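Local coordinates for protein zinc chaperone AztD (Citrobacter koseri, PDB 6CMK) that acts as a periplasmic zinc chaperone, binding zinc ions and handing one directly to the solute-binding protein AztC of the AztABCD transport system, at residues 272-277 and 298-303; 91-96 and 111-116; 195-200 and 207-212; 65-70 and 83-88; 32-37 and 399-404. One frame throughout, in Å; residues are numbered along the deposited sequence.

Contact 1: residues 272-277 and 298-303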
# COMPACT_ATOMS: atom_id res chain seq x y z
N ILE B 272 11.21 -17.08 -2.71
CA ILE B 272 12.09 -18.10 -2.15
C ILE B 272 11.38 -19.43 -2.28
O ILE B 272 10.20 -19.55 -1.94
CB ILE B 272 12.46 -17.80 -0.69
CG1 ILE B 272 13.23 -16.48 -0.61
CG2 ILE B 272 13.32 -18.94 -0.11
CD1 ILE B 272 13.52 -16.04 0.80
N GLY B 273 12.09 -20.41 -2.82
CA GLY B 273 11.56 -21.75 -2.91
C GLY B 273 12.45 -22.73 -2.18
O GLY B 273 13.64 -22.47 -1.98
N ASN B 274 11.89 -23.87 -1.78
CA ASN B 274 12.76 -24.97 -1.44
C ASN B 274 13.41 -25.50 -2.71
O ASN B 274 13.06 -25.12 -3.83
CB ASN B 274 11.99 -26.06 -0.68
CG ASN B 274 10.95 -26.78 -1.53
OD1 ASN B 274 10.39 -26.22 -2.47
ND2 ASN B 274 10.68 -28.02 -1.18
N TYR B 275 14.41 -26.35 -2.54
CA TYR B 275 15.16 -26.87 -3.68
C TYR B 275 15.84 -28.14 -3.22
O TYR B 275 17.07 -28.25 -3.24
CB TYR B 275 16.17 -25.83 -4.20
CG TYR B 275 16.57 -26.06 -5.64
CD1 TYR B 275 15.68 -25.82 -6.68
CD2 TYR B 275 17.85 -26.51 -5.97
CE1 TYR B 275 16.03 -26.04 -7.99
CE2 TYR B 275 18.21 -26.73 -7.28
CZ TYR B 275 17.30 -26.49 -8.30
OH TYR B 275 17.64 -26.69 -9.62
N GLY B 276 15.03 -29.11 -2.83
CA GLY B 276 15.50 -30.21 -2.04
C GLY B 276 15.32 -29.88 -0.57
O GLY B 276 15.01 -28.75 -0.20
N PRO B 277 15.53 -30.87 0.29
CA PRO B 277 15.14 -30.70 1.70
C PRO B 277 16.05 -29.78 2.51
O PRO B 277 15.61 -29.28 3.55
CB PRO B 277 15.17 -32.14 2.24
CG PRO B 277 16.01 -32.92 1.28
CD PRO B 277 15.88 -32.25 -0.05
N THR B 298 21.12 -27.79 8.00
CA THR B 298 20.24 -28.93 8.20
C THR B 298 18.96 -28.69 7.41
O THR B 298 18.83 -27.69 6.69
CB THR B 298 19.93 -29.18 9.68
OG1 THR B 298 19.33 -28.00 10.25
CG2 THR B 298 21.19 -29.51 10.46
N ARG B 299 18.01 -29.59 7.54
CA ARG B 299 16.82 -29.56 6.69
C ARG B 299 15.84 -28.46 7.11
O ARG B 299 15.70 -28.13 8.29
CB ARG B 299 16.13 -30.92 6.71
CG ARG B 299 16.82 -31.92 5.82
CD ARG B 299 16.35 -33.33 6.07
NE ARG B 299 16.77 -33.82 7.38
CZ ARG B 299 16.44 -35.01 7.87
NH1 ARG B 299 15.67 -35.83 7.16
NH2 ARG B 299 16.88 -35.37 9.07
N ARG B 300 15.16 -27.92 6.11
CA ARG B 300 14.22 -26.82 6.31
C ARG B 300 12.92 -27.30 6.94
O ARG B 300 12.34 -28.31 6.52
CB ARG B 300 13.94 -26.17 4.96
CG ARG B 300 13.01 -24.99 5.00
CD ARG B 300 12.77 -24.48 3.59
NE ARG B 300 11.94 -25.44 2.90
CZ ARG B 300 10.62 -25.51 3.03
NH1 ARG B 300 9.98 -24.62 3.79
NH2 ARG B 300 9.95 -26.45 2.40
N VAL B 301 12.48 -26.59 7.98
CA VAL B 301 11.18 -26.81 8.60
C VAL B 301 10.13 -25.84 8.08
O VAL B 301 8.99 -26.23 7.80
CB VAL B 301 11.31 -26.70 10.14
CG1 VAL B 301 9.93 -26.74 10.81
CG2 VAL B 301 12.21 -27.82 10.69
N HIS B 302 10.49 -24.56 7.95
CA HIS B 302 9.54 -23.53 7.57
C HIS B 302 10.31 -22.30 7.09
O HIS B 302 11.47 -22.11 7.45
CB HIS B 302 8.64 -23.17 8.75
CG HIS B 302 7.45 -22.33 8.39
ND1 HIS B 302 7.12 -21.17 9.06
CD2 HIS B 302 6.53 -22.48 7.41
CE1 HIS B 302 6.03 -20.65 8.52
NE2 HIS B 302 5.65 -21.43 7.51
N PHE B 303 9.66 -21.47 6.28
CA PHE B 303 10.24 -20.16 6.00
C PHE B 303 9.13 -19.13 5.79
O PHE B 303 7.99 -19.47 5.49
CB PHE B 303 11.25 -20.19 4.83
CG PHE B 303 10.78 -20.85 3.53
CD1 PHE B 303 9.45 -21.08 3.22
CD2 PHE B 303 11.75 -21.24 2.60
CE1 PHE B 303 9.09 -21.68 2.01
CE2 PHE B 303 11.41 -21.83 1.40
CZ PHE B 303 10.08 -22.05 1.11
O HOH W 1 11.76 -28.60 2.07
O HOH W 2 14.30 -26.68 1.68
O HOH W 3 12.94 -29.94 4.40
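Pro277 and Arg300 meet where two neighbouring blades of the eight-bladed beta propeller adjoin: 272-274 lies on the second strand of one blade, 300-303 on the innermost strand of the next. The direct polar link is one nearly straight hydrogen bond from Arg300 N to Pro277 O (2.9 Å, 170° at the hydrogen). Water 3 donates to both Pro277 O and Arg300 O. Gly276, whose positive phi suits glycine, accepts a hydrogen bond from water 2 through its carbonyl oxygen, and Arg300 NE donates to that water at 2.9 Å. Water 1 accepts from Arg300 NH2 at 2.8 Å and only weakly from Asn274 ND2, while Asn274 OD1 is held by the backbone N-H groups of Ser260 and Thr261.

The Arg300 chain leaves with CG anti to the backbone N (chi1 -179°) and bends at chi3, which brings the guanidinium to both Asn274 and Phe303. Asn274 CB lies 3.6 Å from Arg300 NE, and the amide and guanidinium planes stand 78° apart. Ile272 CG2 touches Phe303 CE2 at 3.8 Å, aliphatic branch against buried ring. The Phe303 ring turns its edge to Gly273 C and Asn274 N, and Arg300 NH1 sits 3.5 Å above the centre of one face.

Contact 2: residues 91-96 and 111-116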
# COMPACT_ATOMS: atom_id res chain seq x y z
N THR B 91 -13.90 -18.37 8.41
CA THR B 91 -13.42 -17.02 8.14
C THR B 91 -13.51 -16.18 9.40
O THR B 91 -14.54 -16.18 10.08
CB THR B 91 -14.22 -16.39 7.01
OG1 THR B 91 -15.53 -16.06 7.47
CG2 THR B 91 -14.33 -17.38 5.88
N ILE B 92 -12.44 -15.46 9.69
CA ILE B 92 -12.31 -14.64 10.89
C ILE B 92 -12.08 -13.20 10.46
O ILE B 92 -11.23 -12.93 9.60
CB ILE B 92 -11.14 -15.14 11.77
CG1 ILE B 92 -11.45 -16.52 12.34
CG2 ILE B 92 -10.84 -14.15 12.90
CD1 ILE B 92 -10.21 -17.24 12.90
N ALA B 93 -12.83 -12.28 11.05
CA ALA B 93 -12.50 -10.86 10.92
C ALA B 93 -11.43 -10.53 11.95
O ALA B 93 -11.64 -10.69 13.15
CB ALA B 93 -13.74 -9.99 11.11
N SER B 94 -10.27 -10.10 11.47
CA SER B 94 -9.14 -9.91 12.36
C SER B 94 -9.39 -8.80 13.37
O SER B 94 -8.81 -8.81 14.47
CB SER B 94 -7.90 -9.58 11.55
OG SER B 94 -8.02 -8.27 11.00
N GLY B 95 -10.24 -7.84 13.02
CA GLY B 95 -10.48 -6.70 13.87
C GLY B 95 -9.50 -5.57 13.68
O GLY B 95 -9.53 -4.61 14.45
N ILE B 96 -8.61 -5.66 12.69
CA ILE B 96 -7.68 -4.58 12.37
C ILE B 96 -7.82 -4.28 10.89
O ILE B 96 -7.63 -5.18 10.05
CB ILE B 96 -6.22 -4.93 12.71
CG1 ILE B 96 -6.08 -5.21 14.21
CG2 ILE B 96 -5.31 -3.77 12.29
CD1 ILE B 96 -4.71 -5.73 14.64
N ALA B 111 -12.92 -5.96 18.12
CA ALA B 111 -12.64 -7.30 18.60
C ALA B 111 -12.60 -8.26 17.42
O ALA B 111 -13.36 -8.10 16.46
CB ALA B 111 -13.70 -7.77 19.60
N PRO B 112 -11.72 -9.26 17.43
CA PRO B 112 -11.76 -10.28 16.39
C PRO B 112 -13.05 -11.08 16.51
O PRO B 112 -13.62 -11.20 17.59
CB PRO B 112 -10.52 -11.15 16.68
CG PRO B 112 -10.33 -10.99 18.17
CD PRO B 112 -10.73 -9.57 18.48
N LYS B 113 -13.53 -11.59 15.38
CA LYS B 113 -14.77 -12.36 15.44
C LYS B 113 -14.83 -13.39 14.31
O LYS B 113 -14.24 -13.21 13.24
CB LYS B 113 -15.99 -11.44 15.39
CG LYS B 113 -16.18 -10.68 14.09
CD LYS B 113 -17.36 -9.72 14.18
CE LYS B 113 -17.34 -8.68 13.07
NZ LYS B 113 -16.25 -7.69 13.23
N LEU B 114 -15.55 -14.47 14.59
CA LEU B 114 -15.84 -15.46 13.57
C LEU B 114 -16.93 -14.92 12.66
O LEU B 114 -17.99 -14.51 13.14
CB LEU B 114 -16.29 -16.77 14.22
CG LEU B 114 -15.37 -17.99 14.19
CD1 LEU B 114 -16.06 -19.12 14.93
CD2 LEU B 114 -15.03 -18.41 12.78
N LEU B 115 -16.66 -14.90 11.38
CA LEU B 115 -17.65 -14.44 10.43
C LEU B 115 -18.57 -15.58 10.03
O LEU B 115 -18.24 -16.76 10.22
CB LEU B 115 -16.97 -13.85 9.20
CG LEU B 115 -16.30 -12.50 9.43
CD1 LEU B 115 -15.39 -12.17 8.27
CD2 LEU B 115 -17.33 -11.39 9.65
N PRO B 116 -19.76 -15.26 9.51
CA PRO B 116 -20.67 -16.34 9.08
C PRO B 116 -20.22 -17.06 7.83
O PRO B 116 -20.69 -18.18 7.58
CB PRO B 116 -22.00 -15.60 8.85
CG PRO B 116 -21.61 -14.19 8.57
CD PRO B 116 -20.38 -13.93 9.41
O HOH W 4 -16.63 -18.89 9.45
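Ile92 with Leu114 and Ala93 with Lys113 form successive antiparallel pairs, non-hydrogen-bonded and then hydrogen-bonded, between short strands inclined at 135°. Ala93 N donates to Lys113 O (2.8 Å) and Lys113 N returns a bond to Ala93 O (3.1 Å). Leu115 N reaches Thr91 O at 2.8 Å, and water 4 links Thr91 N to Leu115 O. Ala93 suits its place by being small: Leu115 CD1 packs on its CB at 3.9 Å, as does Lys113 CG, set between its backbone N and carbonyl carbon (chi1 66°). The strands are the outer two of the second propeller blade. Between them a hairpin carries His101, His104 and Asp106, ligands of zinc site 2, and this pairing closes its base. On the other side of the sheet Ile92 CG1 touches Leu114 CD2 at 4.1 Å, and both side chains rest on Phe62 of the first blade. The Thr91 and Leu115 side chains cross at about a right angle, and Thr91 OG1 is hydrogen-bonded to Leu117 O. Ser94 OG accepts from Ile96 N at 3.2 Å in an ST turn and is also hydrogen-bonded to Gly76 O; Gly95, at a phi of 86° that calls for glycine, passes beside Pro112.

Contact 3: residues 195-200 and 207-212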
# COMPACT_ATOMS: atom_id res chain seq x y z
N GLY B 195 0.44 -28.55 -15.49
CA GLY B 195 0.61 -27.20 -15.97
C GLY B 195 -0.50 -26.33 -15.42
O GLY B 195 -1.18 -26.71 -14.47
N ALA B 196 -0.67 -25.16 -16.05
CA ALA B 196 -1.69 -24.21 -15.63
C ALA B 196 -2.29 -23.56 -16.87
O ALA B 196 -1.66 -23.52 -17.93
CB ALA B 196 -1.13 -23.13 -14.70
N ARG B 197 -3.50 -23.04 -16.71
CA ARG B 197 -4.14 -22.34 -17.81
C ARG B 197 -4.98 -21.18 -17.30
O ARG B 197 -5.45 -21.19 -16.16
CB ARG B 197 -5.02 -23.28 -18.65
CG ARG B 197 -6.20 -23.89 -17.90
CD ARG B 197 -7.16 -24.58 -18.87
NE ARG B 197 -6.55 -25.69 -19.58
CZ ARG B 197 -6.79 -26.99 -19.35
NH1 ARG B 197 -7.65 -27.36 -18.41
NH2 ARG B 197 -6.18 -27.91 -20.07
N VAL B 198 -5.17 -20.20 -18.16
CA VAL B 198 -6.12 -19.13 -17.92
C VAL B 198 -7.52 -19.63 -18.25
O VAL B 198 -7.73 -20.28 -19.28
CB VAL B 198 -5.77 -17.89 -18.76
CG1 VAL B 198 -6.78 -16.78 -18.54
CG2 VAL B 198 -4.35 -17.41 -18.45
N VAL B 199 -8.48 -19.34 -17.37
CA VAL B 199 -9.89 -19.56 -17.67
C VAL B 199 -10.65 -18.27 -17.36
O VAL B 199 -10.23 -17.48 -16.50
CB VAL B 199 -10.49 -20.75 -16.89
CG1 VAL B 199 -9.77 -22.05 -17.25
CG2 VAL B 199 -10.47 -20.50 -15.38
N ASP B 200 -11.76 -18.05 -18.07
CA ASP B 200 -12.65 -16.98 -17.64
C ASP B 200 -13.50 -17.51 -16.48
O ASP B 200 -13.32 -18.64 -16.02
CB ASP B 200 -13.48 -16.44 -18.81
CG ASP B 200 -14.48 -17.43 -19.36
OD1 ASP B 200 -14.86 -18.38 -18.64
OD2 ASP B 200 -14.89 -17.24 -20.53
N GLY B 207 -6.71 -18.96 -24.43
CA GLY B 207 -5.36 -19.08 -24.94
C GLY B 207 -4.83 -20.49 -24.82
O GLY B 207 -5.57 -21.48 -24.92
N ASP B 208 -3.52 -20.60 -24.60
CA ASP B 208 -2.83 -21.88 -24.62
C ASP B 208 -2.48 -22.34 -23.21
O ASP B 208 -2.21 -21.53 -22.31
CB ASP B 208 -1.54 -21.80 -25.45
CG ASP B 208 -1.81 -21.55 -26.91
OD1 ASP B 208 -2.90 -21.94 -27.39
OD2 ASP B 208 -0.94 -20.98 -27.59
N ASP B 209 -2.47 -23.66 -23.03
CA ASP B 209 -1.99 -24.25 -21.79
C ASP B 209 -0.51 -23.93 -21.59
O ASP B 209 0.29 -24.01 -22.52
CB ASP B 209 -2.19 -25.76 -21.81
CG ASP B 209 -3.64 -26.16 -21.70
OD1 ASP B 209 -4.48 -25.29 -21.40
OD2 ASP B 209 -3.95 -27.36 -21.92
N ALA B 210 -0.16 -23.58 -20.36
CA ALA B 210 1.23 -23.43 -19.96
C ALA B 210 1.67 -24.72 -19.29
O ALA B 210 1.35 -24.96 -18.12
CB ALA B 210 1.39 -22.24 -19.02
N LEU B 211 2.43 -25.55 -20.02
CA LEU B 211 2.91 -26.80 -19.46
C LEU B 211 3.99 -26.55 -18.42
O LEU B 211 4.87 -25.71 -18.61
CB LEU B 211 3.44 -27.72 -20.56
CG LEU B 211 2.50 -28.82 -21.06
CD1 LEU B 211 1.23 -28.24 -21.62
CD2 LEU B 211 3.18 -29.68 -22.11
N CYS B 212 3.91 -27.29 -17.33
CA CYS B 212 4.86 -27.20 -16.22
C CYS B 212 4.72 -28.50 -15.44
O CYS B 212 3.92 -28.58 -14.49
CB CYS B 212 4.58 -25.97 -15.34
SG CYS B 212 6.05 -25.18 -14.59
O HOH W 5 -4.06 -20.13 -20.99
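Arg197 and Asp209 join the two outer strands of the fourth propeller blade by a side-on salt bridge. Arg197 NE donates to Asp209 OD1 at 2.8 Å and Arg197 NH2 to Asp209 OD2 at 2.9 Å, so each carboxylate oxygen has its own nitrogen and the guanidinium cannot easily rotate. Both oxygens are met on their syn side and lie close to the guanidinium plane, yet the two flat groups are turned 42° apart, so the nitrogens come from out of the carboxylate plane. The arginine gets there with CG between the backbone N and the carbonyl carbon (chi1 63°) and a bend at chi3, which lays its chain beside the aspartate. Lys205 NZ adds a second positive partner for OD1, which probably favours the ionised carboxylate.

The backbone sets this pair in place. Ala196 and Ala210 form an antiparallel hydrogen-bonded pair, with both bonds 2.9 Å long (Ala196 N to Ala210 O, Ala210 N to Ala196 O); their methyl groups face Leu234 of the next blade. Past Asp209 the strands part, and water 5 spans the gap, accepting from Val198 N and donating to Asp208 O.

At the other end Cys212 forms a disulfide with Cys229, tying this strand to the fifth blade. Next to it Gly195, with no side chain, comes close to the partner strand: its CA lies 3.2 Å from Ala210 O.

Contact 4: residues 65-70 and 83-88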
# COMPACT_ATOMS: atom_id res chain seq x y z
N LYS B 65 -14.26 -26.65 13.17
CA LYS B 65 -14.66 -28.05 13.03
C LYS B 65 -13.48 -29.01 13.03
O LYS B 65 -13.59 -30.11 13.58
CB LYS B 65 -15.49 -28.22 11.74
CG LYS B 65 -16.00 -29.64 11.52
CD LYS B 65 -16.80 -29.77 10.22
CE LYS B 65 -17.01 -31.24 9.84
NZ LYS B 65 -17.59 -31.41 8.48
N GLY B 66 -12.36 -28.63 12.43
CA GLY B 66 -11.17 -29.45 12.43
C GLY B 66 -9.91 -28.62 12.60
O GLY B 66 -9.96 -27.39 12.56
N PRO B 67 -8.77 -29.27 12.81
CA PRO B 67 -7.51 -28.53 12.87
C PRO B 67 -7.29 -27.77 11.57
O PRO B 67 -7.58 -28.27 10.49
CB PRO B 67 -6.45 -29.62 13.08
CG PRO B 67 -7.20 -30.79 13.60
CD PRO B 67 -8.57 -30.72 13.01
N ALA B 68 -6.75 -26.55 11.69
CA ALA B 68 -6.73 -25.61 10.59
C ALA B 68 -5.32 -25.26 10.14
O ALA B 68 -4.38 -25.26 10.94
CB ALA B 68 -7.45 -24.30 10.96
N ASN B 69 -5.20 -24.97 8.85
CA ASN B 69 -4.12 -24.17 8.29
C ASN B 69 -4.63 -22.75 8.14
O ASN B 69 -5.82 -22.52 7.92
CB ASN B 69 -3.66 -24.74 6.94
CG ASN B 69 -3.06 -26.14 7.04
OD1 ASN B 69 -3.10 -26.91 6.08
ND2 ASN B 69 -2.51 -26.49 8.21
N LEU B 70 -3.74 -21.77 8.27
CA LEU B 70 -4.16 -20.38 8.34
C LEU B 70 -3.57 -19.56 7.21
O LEU B 70 -2.39 -19.72 6.85
CB LEU B 70 -3.78 -19.74 9.69
CG LEU B 70 -4.42 -20.36 10.93
CD1 LEU B 70 -3.88 -19.73 12.20
CD2 LEU B 70 -5.92 -20.19 10.89
N GLN B 83 -9.66 -26.19 6.86
CA GLN B 83 -9.77 -27.43 7.65
C GLN B 83 -9.96 -28.60 6.69
O GLN B 83 -11.08 -29.04 6.43
CB GLN B 83 -10.92 -27.29 8.64
CG GLN B 83 -10.72 -26.14 9.61
CD GLN B 83 -12.02 -25.54 10.10
OE1 GLN B 83 -12.80 -26.21 10.77
NE2 GLN B 83 -12.26 -24.28 9.76
N GLY B 84 -8.85 -29.12 6.19
CA GLY B 84 -8.91 -30.12 5.12
C GLY B 84 -9.71 -31.34 5.50
O GLY B 84 -10.52 -31.84 4.71
N SER B 85 -9.51 -31.85 6.72
CA SER B 85 -10.19 -33.07 7.14
C SER B 85 -11.65 -32.84 7.49
O SER B 85 -12.43 -33.81 7.51
CB SER B 85 -9.48 -33.70 8.34
OG SER B 85 -9.50 -32.84 9.47
N ALA B 86 -12.05 -31.60 7.75
CA ALA B 86 -13.42 -31.30 8.14
C ALA B 86 -14.28 -30.82 6.98
O ALA B 86 -15.49 -30.66 7.16
CB ALA B 86 -13.42 -30.24 9.25
N GLY B 87 -13.69 -30.58 5.81
CA GLY B 87 -14.45 -30.18 4.64
C GLY B 87 -14.96 -28.76 4.67
O GLY B 87 -16.00 -28.46 4.07
N VAL B 88 -14.26 -27.85 5.34
CA VAL B 88 -14.77 -26.50 5.54
C VAL B 88 -13.61 -25.53 5.63
O VAL B 88 -12.51 -25.88 6.06
CB VAL B 88 -15.65 -26.42 6.81
CG1 VAL B 88 -14.81 -26.66 8.05
CG2 VAL B 88 -16.38 -25.08 6.88
O HOH W 6 -9.43 -30.16 9.53
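A link between blades meets a hairpin turn here: Lys65 to Ala68 lead from the outermost strand of the first propeller blade into the innermost strand of the second, and they lie over Gln83 to Val88, the turn joining the second blade's middle strands. The turn contains a G1 beta bulge, in which Gly87 and Val88 both face Gln83; positive phi at Gly87 suits glycine. Gln83 N bonds to Val88 O, and Gln83 O accepts from Ala86 N.

Gln83 also grips the link through its side chain. Gln83 OE1 accepts from two successive backbone groups, Lys65 N at 2.8 Å and Gly66 N at 3.0 Å, while NE2 donates to Ala81 O and Ser90 OG. Bonds at both ends fix which way round the amide lies, and glutamine supplies the acceptor and the donor together in a buried place. Gln83 CG packs on Ala68 CB at 4.0 Å.

Gly66, having no side chain, accommodates Ala86 CB, which lies 3.7 Å from Gly66 N. Water 6 joins Pro67 O to Ser85 OG. Lys65 stretches alongside Ala86, its CG anti to the backbone N (chi1 -179°) and the chain extended beyond. The packing is tight, with Lys65 CG 3.5 Å from Ala86 CB, and the ammonium ends on the turn: Lys65 NZ donates to Ala86 O at 2.6 Å.

Contact 5: residues 32-37 and 399-404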
# COMPACT_ATOMS: atom_id res chain seq x y z
N ASP B 32 -2.40 8.04 18.06
CA ASP B 32 -1.67 7.19 17.13
C ASP B 32 -1.59 5.79 17.74
O ASP B 32 -1.02 5.63 18.83
CB ASP B 32 -0.28 7.76 16.88
CG ASP B 32 0.29 7.34 15.56
OD1 ASP B 32 0.66 6.15 15.42
OD2 ASP B 32 0.38 8.20 14.66
N VAL B 33 -2.16 4.80 17.07
CA VAL B 33 -2.34 3.48 17.66
C VAL B 33 -1.63 2.44 16.81
O VAL B 33 -1.81 2.39 15.59
CB VAL B 33 -3.83 3.12 17.80
CG1 VAL B 33 -3.97 1.72 18.38
CG2 VAL B 33 -4.51 4.15 18.68
N THR B 34 -0.84 1.60 17.48
CA THR B 34 -0.18 0.45 16.89
C THR B 34 -0.90 -0.80 17.35
O THR B 34 -1.18 -0.96 18.55
CB THR B 34 1.30 0.38 17.32
OG1 THR B 34 2.00 1.53 16.83
CG2 THR B 34 1.96 -0.87 16.77
N ALA B 35 -1.21 -1.69 16.42
CA ALA B 35 -1.92 -2.91 16.81
C ALA B 35 -1.52 -4.04 15.88
O ALA B 35 -1.57 -3.88 14.66
CB ALA B 35 -3.44 -2.71 16.79
N TRP B 36 -1.11 -5.16 16.47
CA TRP B 36 -0.78 -6.37 15.73
C TRP B 36 -1.35 -7.57 16.47
O TRP B 36 -1.34 -7.61 17.71
CB TRP B 36 0.72 -6.55 15.56
CG TRP B 36 1.43 -5.52 14.71
CD1 TRP B 36 1.73 -4.24 15.06
CD2 TRP B 36 1.95 -5.72 13.39
NE1 TRP B 36 2.41 -3.62 14.04
CE2 TRP B 36 2.55 -4.50 13.00
CE3 TRP B 36 1.97 -6.79 12.50
CZ2 TRP B 36 3.16 -4.34 11.77
CZ3 TRP B 36 2.57 -6.62 11.28
CH2 TRP B 36 3.16 -5.40 10.92
N ARG B 37 -1.81 -8.56 15.72
CA ARG B 37 -2.45 -9.74 16.29
C ARG B 37 -1.91 -11.00 15.64
O ARG B 37 -1.65 -11.04 14.44
CB ARG B 37 -3.96 -9.66 16.12
CG ARG B 37 -4.55 -8.61 17.02
CD ARG B 37 -6.00 -8.32 16.72
NE ARG B 37 -6.47 -7.25 17.59
CZ ARG B 37 -7.72 -6.83 17.65
NH1 ARG B 37 -8.65 -7.38 16.88
NH2 ARG B 37 -8.05 -5.86 18.49
N GLY B 399 -1.41 -6.52 11.10
CA GLY B 399 -1.39 -5.30 11.88
C GLY B 399 -0.53 -4.23 11.26
O GLY B 399 -0.07 -4.35 10.13
N GLY B 400 -0.31 -3.18 12.04
CA GLY B 400 0.38 -1.96 11.62
C GLY B 400 0.04 -0.83 12.59
O GLY B 400 -0.25 -1.07 13.75
N SER B 401 0.04 0.39 12.08
CA SER B 401 -0.35 1.51 12.94
C SER B 401 -1.06 2.56 12.11
O SER B 401 -0.94 2.61 10.88
CB SER B 401 0.86 2.11 13.67
OG SER B 401 1.64 2.93 12.81
N GLY B 402 -1.84 3.39 12.79
CA GLY B 402 -2.56 4.44 12.10
C GLY B 402 -3.09 5.45 13.09
O GLY B 402 -2.95 5.30 14.30
N LYS B 403 -3.73 6.48 12.55
CA LYS B 403 -4.38 7.47 13.38
C LYS B 403 -5.77 7.01 13.79
O LYS B 403 -6.44 6.25 13.08
CB LYS B 403 -4.48 8.81 12.66
CG LYS B 403 -3.14 9.44 12.40
CD LYS B 403 -3.27 10.86 11.89
CE LYS B 403 -2.06 11.69 12.30
NZ LYS B 403 -2.11 13.08 11.78
N VAL B 404 -6.19 7.49 14.95
CA VAL B 404 -7.56 7.38 15.42
C VAL B 404 -8.02 8.80 15.74
O VAL B 404 -7.40 9.48 16.57
CB VAL B 404 -7.68 6.46 16.65
CG1 VAL B 404 -9.11 6.40 17.15
CG2 VAL B 404 -7.17 5.07 16.30
O HOH W 7 2.66 4.91 14.34
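Trp36 lies flat over the peptide joining Gly399 to Gly400, at the "Velcro" closure of the propeller, where the N-terminal and C-terminal strands pair antiparallel within one blade. One face of the Trp36 indole meets the backbone: Gly399 C is 3.4 Å above its plane and over its centre, Gly400 N is nearer the rim, and Gly399 CA makes a CH-pi contact 4.0 Å from the centroid of the six-membered ring. With CG beside the backbone N (chi1 -66°) and chi2 of 75°, the ring folds across the neighbouring strand. Glycines suit this place, putting only main chain beneath the broad ring.

On the same side of the sheet Thr34 stands beside Ser401, with Thr34 OG1 3.4 Å from Ser401 CB. Water 7 accepts from Ser401 OG and donates to Asp32 OD1. Trp348 of the second subunit hydrogen-bonds to both side chains, through NE1 to Asp32 OD2 and its backbone N to Ser401 OG. Lys403 follows, its side chain about 5 Å from a bound zinc and close to the site 2 ligands Asp106 and His405.

On the other side of the sheet Val33 and Val404 touch through their CG2 methyls at 3.7 Å. Four backbone hydrogen bonds join the strands, in the Val33-Gly402 and Ala35-Gly400 pairs, the straightest being Val33 N to Gly402 O at 2.9 Å (177° at the hydrogen).

In the fold
Contact 5 opens at residue 32 and closes only at 404, so its loop encloses the other four and makes the propeller a ring. Within it they follow in series without nesting or crossing. Contact 4 comes first, fastening the link from the first blade to a turn of the second; contact 2 adjoins it in sequence and closes the zinc-bearing hairpin of that second blade. Contact 3 joins outer strands of the fourth blade, and contact 1 bridges the sixth and seventh. Only contacts 2 and 5 touch beyond adjoining in sequence, through a probable hydrogen bond between Arg37 NH1 and Ser94 O; contacts 3 and 5 lie on opposite sides of the chain's centre, their own centres 41 Å apart.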